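D-hydantoinase (Ralstonia pickettii, PDB 1NFG) probably hydrolyses the cyclic amide bond of D-hydantoin derivatives stereospecifically, as a zinc-dependent amidohydrolase with two metal ions per subunit. Local coordinates at residues E102-A105 against K106-M110; L244-V247 against M248-K251. All blocks are in the same frame, centred on the assembly; numbering follows the deposited sequence.

Contact 1: residues E102-A105 against K106-M110; sequences EAVA and KWDGM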
ATOM      1  N   GLU A 102      24.808   5.978 -37.222  1.00 26.40           N
ATOM      2  CA  GLU A 102      24.640   7.254 -37.924  1.00 26.72           C
ATOM      3  C   GLU A 102      24.412   8.349 -36.873  1.00 25.72           C
ATOM      4  O   GLU A 102      24.909   9.470 -37.007  1.00 26.44           O
ATOM      5  CB  GLU A 102      23.436   7.224 -38.912  1.00 30.48           C
ATOM      6  CG  GLU A 102      23.623   6.500 -40.297  1.00 32.79           C
ATOM      7  CD  GLU A 102      22.581   6.945 -41.370  1.00 37.31           C
ATOM      8  OE1 GLU A 102      22.441   8.172 -41.562  1.00 39.67           O
ATOM      9  OE2 GLU A 102      21.909   6.099 -42.027  1.00 35.91           O
ATOM     10  N   ALA A 103      23.669   8.006 -35.819  1.00 25.22           N
ATOM     11  CA  ALA A 103      23.344   8.942 -34.736  1.00 22.81           C
ATOM     12  C   ALA A 103      24.560   9.296 -33.883  1.00 22.40           C
ATOM     13  O   ALA A 103      24.795  10.467 -33.571  1.00 21.95           O
ATOM     14  CB  ALA A 103      22.239   8.360 -33.854  1.00 19.83           C
ATOM     15  N   VAL A 104      25.327   8.286 -33.499  1.00 21.13           N
ATOM     16  CA  VAL A 104      26.512   8.522 -32.699  1.00 21.29           C
ATOM     17  C   VAL A 104      27.468   9.421 -33.473  1.00 22.83           C
ATOM     18  O   VAL A 104      28.001  10.400 -32.935  1.00 23.50           O
ATOM     19  CB  VAL A 104      27.229   7.216 -32.380  1.00 20.90           C
ATOM     20  CG1 VAL A 104      28.514   7.511 -31.626  1.00 18.25           C
ATOM     21  CG2 VAL A 104      26.310   6.308 -31.578  1.00 20.45           C
ATOM     22  N   ALA A 105      27.686   9.075 -34.739  1.00 22.72           N
ATOM     23  CA  ALA A 105      28.569   9.852 -35.603  1.00 21.32           C
ATOM     24  C   ALA A 105      28.105  11.304 -35.631  1.00 20.54           C
ATOM     25  O   ALA A 105      28.915  12.228 -35.551  1.00 18.69           O
ATOM     26  CB  ALA A 105      28.558   9.271 -37.015  1.00 20.92           C
ATOM     27  N   LYS A 106      26.794  11.499 -35.747  1.00 20.68           N
ATOM     28  CA  LYS A 106      26.234  12.844 -35.777  1.00 22.17           C
ATOM     29  C   LYS A 106      26.537  13.576 -34.475  1.00 23.56           C
ATOM     30  O   LYS A 106      26.851  14.775 -34.475  1.00 23.91           O
ATOM     31  CB  LYS A 106      24.724  12.781 -35.990  1.00 21.95           C
ATOM     32  CG  LYS A 106      24.057  14.141 -36.031  1.00 23.07           C
ATOM     33  CD  LYS A 106      22.585  14.000 -36.362  1.00 27.51           C
ATOM     34  CE  LYS A 106      21.911  15.356 -36.516  1.00 30.60           C
ATOM     35  NZ  LYS A 106      20.523  15.215 -37.063  1.00 32.05           N
ATOM     36  N   TRP A 107      26.442  12.849 -33.363  1.00 23.77           N
ATOM     37  CA  TRP A 107      26.710  13.438 -32.061  1.00 24.32           C
ATOM     38  C   TRP A 107      28.180  13.819 -31.959  1.00 22.59           C
ATOM     39  O   TRP A 107      28.504  14.939 -31.552  1.00 21.16           O
ATOM     40  CB  TRP A 107      26.282  12.482 -30.930  1.00 26.53           C
ATOM     41  CG  TRP A 107      25.170  13.075 -30.110  1.00 26.62           C
ATOM     42  CD1 TRP A 107      25.262  13.573 -28.843  1.00 28.30           C
ATOM     43  CD2 TRP A 107      23.852  13.405 -30.573  1.00 27.86           C
ATOM     44  NE1 TRP A 107      24.094  14.208 -28.493  1.00 26.72           N
ATOM     45  CE2 TRP A 107      23.213  14.123 -29.536  1.00 27.30           C
ATOM     46  CE3 TRP A 107      23.154  13.175 -31.767  1.00 27.76           C
ATOM     47  CZ2 TRP A 107      21.908  14.615 -29.658  1.00 27.37           C
ATOM     48  CZ3 TRP A 107      21.856  13.667 -31.888  1.00 26.81           C
ATOM     49  CH2 TRP A 107      21.250  14.379 -30.837  1.00 26.91           C
ATOM     50  N   ASP A 108      29.066  12.903 -32.343  1.00 21.29           N
ATOM     51  CA  ASP A 108      30.492  13.205 -32.316  1.00 22.30           C
ATOM     52  C   ASP A 108      30.740  14.506 -33.085  1.00 23.45           C
ATOM     53  O   ASP A 108      31.550  15.341 -32.674  1.00 24.92           O
ATOM     54  CB  ASP A 108      31.301  12.078 -32.949  1.00 21.16           C
ATOM     55  CG  ASP A 108      31.332  10.831 -32.091  1.00 26.59           C
ATOM     56  OD1 ASP A 108      31.401  10.967 -30.843  1.00 28.12           O
ATOM     57  OD2 ASP A 108      31.308   9.713 -32.659  1.00 27.56           O
ATOM     58  N   GLY A 109      30.033  14.687 -34.194  1.00 22.07           N
ATOM     59  CA  GLY A 109      30.210  15.898 -34.963  1.00 21.63           C
ATOM     60  C   GLY A 109      29.903  17.118 -34.125  1.00 22.90           C
ATOM     61  O   GLY A 109      30.599  18.129 -34.200  1.00 23.08           O
ATOM     62  N   MET A 110      28.859  17.026 -33.311  1.00 24.70           N
ATOM     63  CA  MET A 110      28.462  18.144 -32.463  1.00 25.67           C
ATOM     64  C   MET A 110      29.352  18.351 -31.236  1.00 25.44           C
ATOM     65  O   MET A 110      29.630  19.487 -30.851  1.00 24.59           O
ATOM     66  CB  MET A 110      27.023  17.952 -31.994  1.00 28.09           C
ATOM     67  CG  MET A 110      25.987  17.981 -33.098  1.00 30.46           C
ATOM     68  SD  MET A 110      24.346  17.522 -32.471  1.00 34.37           S
ATOM     69  CE  MET A 110      24.439  15.789 -32.730  1.00 31.18           C
TER
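The amide N of D108 meets O of V104 at 2.8 Å in a nearly straight hydrogen bond (169° at the hydrogen), one of four successive i to i+4 bonds that define this part of the alpha-helix 100-111. That helix links the parallel strands 85-93 and 118-124 on the outside of the amidohydrolase TIM barrel. The flanking bonds, W107 N to A103 O (2.9 Å), K106 N to E102 O and G109 N to A105 O (both 3.0 Å), are more bent.

Among the side chains, V104 and D108 run side by side, one turn apart. With CG1 of V104 anti to the backbone N (chi1 176°), this methyl lies 3.7 Å from OD2 of D108. The other carboxylate oxygen, OD1, is hydrogen-bonded to the hydroxyl of Y121 on strand 118-124, tying the helix to the next strand of the barrel.

W107 faces the barrel. Its NE1 is hydrogen-bonded to D90, its ring packs edge-to-face with Y121, and both it and A103 touch C92, so the buried side of the helix is anchored to strand 85-93. Within the helix, CE of M110 sits over one face of the indole, displaced toward the rim. O of A103 lies at the edge of the same ring, near its plane, 3.6 Å from CE3 of W107.

Contact 2: residues L244-V247 against M248-K251; sequences LEEV and MRAK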
ATOM      1  N   LEU A 244       6.233   7.993  -7.915  1.00 16.91           N
ATOM      2  CA  LEU A 244       7.289   7.542  -7.016  1.00 16.42           C
ATOM      3  C   LEU A 244       6.816   6.281  -6.309  1.00 18.15           C
ATOM      4  O   LEU A 244       7.581   5.325  -6.128  1.00 18.31           O
ATOM      5  CB  LEU A 244       7.626   8.621  -5.984  1.00 13.55           C
ATOM      6  CG  LEU A 244       8.600   8.211  -4.865  1.00 11.22           C
ATOM      7  CD1 LEU A 244       9.861   7.585  -5.446  1.00  8.52           C
ATOM      8  CD2 LEU A 244       8.947   9.430  -4.028  1.00  8.07           C
ATOM      9  N   GLU A 245       5.542   6.274  -5.932  1.00 18.48           N
ATOM     10  CA  GLU A 245       4.973   5.130  -5.247  1.00 20.43           C
ATOM     11  C   GLU A 245       5.128   3.839  -6.051  1.00 20.42           C
ATOM     12  O   GLU A 245       5.410   2.774  -5.485  1.00 19.22           O
ATOM     13  CB  GLU A 245       3.499   5.374  -4.948  1.00 24.31           C
ATOM     14  CG  GLU A 245       2.918   4.351  -3.999  1.00 30.24           C
ATOM     15  CD  GLU A 245       1.467   4.627  -3.664  1.00 35.35           C
ATOM     16  OE1 GLU A 245       1.104   5.818  -3.492  1.00 36.46           O
ATOM     17  OE2 GLU A 245       0.696   3.646  -3.557  1.00 39.11           O
ATOM     18  N   GLU A 246       4.942   3.927  -7.366  1.00 19.61           N
ATOM     19  CA  GLU A 246       5.074   2.748  -8.214  1.00 18.65           C
ATOM     20  C   GLU A 246       6.522   2.266  -8.217  1.00 18.17           C
ATOM     21  O   GLU A 246       6.788   1.060  -8.209  1.00 16.48           O
ATOM     22  CB  GLU A 246       4.627   3.067  -9.641  1.00 19.94           C
ATOM     23  CG  GLU A 246       3.153   3.445  -9.783  1.00 18.89           C
ATOM     24  CD  GLU A 246       2.203   2.316  -9.409  1.00 18.24           C
ATOM     25  OE1 GLU A 246       2.655   1.158  -9.294  1.00 18.71           O
ATOM     26  OE2 GLU A 246       0.997   2.592  -9.243  1.00 18.97           O
ATOM     27  N   VAL A 247       7.461   3.210  -8.237  1.00 17.63           N
ATOM     28  CA  VAL A 247       8.880   2.859  -8.224  1.00 17.28           C
ATOM     29  C   VAL A 247       9.134   2.090  -6.940  1.00 16.52           C
ATOM     30  O   VAL A 247       9.756   1.020  -6.929  1.00 15.43           O
ATOM     31  CB  VAL A 247       9.766   4.125  -8.240  1.00 18.12           C
ATOM     32  CG1 VAL A 247      11.217   3.762  -7.956  1.00 14.01           C
ATOM     33  CG2 VAL A 247       9.642   4.820  -9.593  1.00 16.89           C
ATOM     34  N   MET A 248       8.624   2.646  -5.854  1.00 16.00           N
ATOM     35  CA  MET A 248       8.780   2.033  -4.553  1.00 16.68           C
ATOM     36  C   MET A 248       8.175   0.627  -4.511  1.00 16.41           C
ATOM     37  O   MET A 248       8.801  -0.313  -3.996  1.00 15.82           O
ATOM     38  CB  MET A 248       8.154   2.937  -3.497  1.00 16.72           C
ATOM     39  CG  MET A 248       9.120   3.319  -2.403  1.00 22.10           C
ATOM     40  SD  MET A 248      10.637   4.108  -2.986  1.00 20.01           S
ATOM     41  CE  MET A 248      10.331   5.811  -2.428  1.00 25.75           C
ATOM     42  N   ARG A 249       6.974   0.463  -5.065  1.00 15.62           N
ATOM     43  CA  ARG A 249       6.343  -0.857  -5.060  1.00 17.29           C
ATOM     44  C   ARG A 249       7.192  -1.843  -5.851  1.00 17.77           C
ATOM     45  O   ARG A 249       7.365  -2.994  -5.449  1.00 18.90           O
ATOM     46  CB  ARG A 249       4.924  -0.789  -5.643  1.00 17.81           C
ATOM     47  CG  ARG A 249       4.005   0.150  -4.880  1.00 20.43           C
ATOM     48  CD  ARG A 249       2.649   0.316  -5.527  1.00 23.46           C
ATOM     49  NE  ARG A 249       1.753  -0.791  -5.219  1.00 27.72           N
ATOM     50  CZ  ARG A 249       1.182  -1.560  -6.137  1.00 29.71           C
ATOM     51  NH1 ARG A 249       1.414  -1.344  -7.428  1.00 30.49           N
ATOM     52  NH2 ARG A 249       0.380  -2.547  -5.765  1.00 30.36           N
ATOM     53  N   ALA A 250       7.735  -1.383  -6.973  1.00 19.43           N
ATOM     54  CA  ALA A 250       8.578  -2.226  -7.806  1.00 19.06           C
ATOM     55  C   ALA A 250       9.807  -2.666  -7.003  1.00 20.09           C
ATOM     56  O   ALA A 250      10.152  -3.856  -6.978  1.00 19.37           O
ATOM     57  CB  ALA A 250       9.002  -1.462  -9.046  1.00 17.96           C
ATOM     58  N   LYS A 251      10.463  -1.710  -6.340  1.00 19.53           N
ATOM     59  CA  LYS A 251      11.648  -2.029  -5.539  1.00 19.59           C
ATOM     60  C   LYS A 251      11.351  -3.104  -4.495  1.00 20.56           C
ATOM     61  O   LYS A 251      12.163  -4.000  -4.280  1.00 22.67           O
ATOM     62  CB  LYS A 251      12.197  -0.784  -4.841  1.00 16.61           C
ATOM     63  CG  LYS A 251      12.945   0.182  -5.742  1.00 13.39           C
ATOM     64  CD  LYS A 251      13.339   1.443  -4.977  1.00 10.61           C
ATOM     65  CE  LYS A 251      14.136   2.435  -5.833  1.00 11.36           C
ATOM     66  NZ  LYS A 251      15.476   1.933  -6.248  1.00  7.97           N
TER
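The guanidinium of R249 receives OE1 of E246 at its edge and in its plane, while the carboxylate plane stands almost perpendicular to it, 86° away. NH1 of R249 and OE1 of E246 are 3.4 Å apart, a weak hydrogen bond within an i to i+3 salt bridge on helix 241-253. A bend at chi2 of E246 (-64°) folds its carboxylate back toward the arginine. The stronger partners lie across a subunit interface: R249 forms salt bridges with E245 and E246 of the second subunit, whose own R249 packs against it and forms the reciprocal salt bridges with E245 and E246 of the first subunit.

Elsewhere round the helix the side chains pair one turn apart. The bent chain of M248 brings CE to 3.5 Å from CD1 of L244, and L244 also packs on V297 and A301 of helix 292-303. CG1 of V247 lies 3.8 Å from CE of K251, whose NZ is hydrogen-bonded to O of A257 and to N304 of the third subunit.

Helix 241-253 thus joins apolar packing within the TIM barrel to a reciprocal network between subunits, in which each arginine is shared by several carboxylates and both positive charges are probably well compensated despite their proximity.

Contact 1 precedes contact 2 along the chain, and both belong to the amidohydrolase domain. Their centres are 35 Å apart and their nearest atoms about 25 Å, so the two do not touch. Each lies on a helix of a beta-alpha-beta unit: helix 100-111 between strands 85-93 and 118-124, and helix 241-253 between strands 233-235 and 257-262. These belong to separate parts of the TIM-barrel wall, each in the wider surroundings of a zinc ligand: the side chain of W107 is about 7 Å from that of H59, and that of V247 about 10 Å from that of H237. No other chain of the assembly touches 102-110, whereas 244-251 meets two neighbouring subunits, placing contact 2 directly in the tetramer's interfaces.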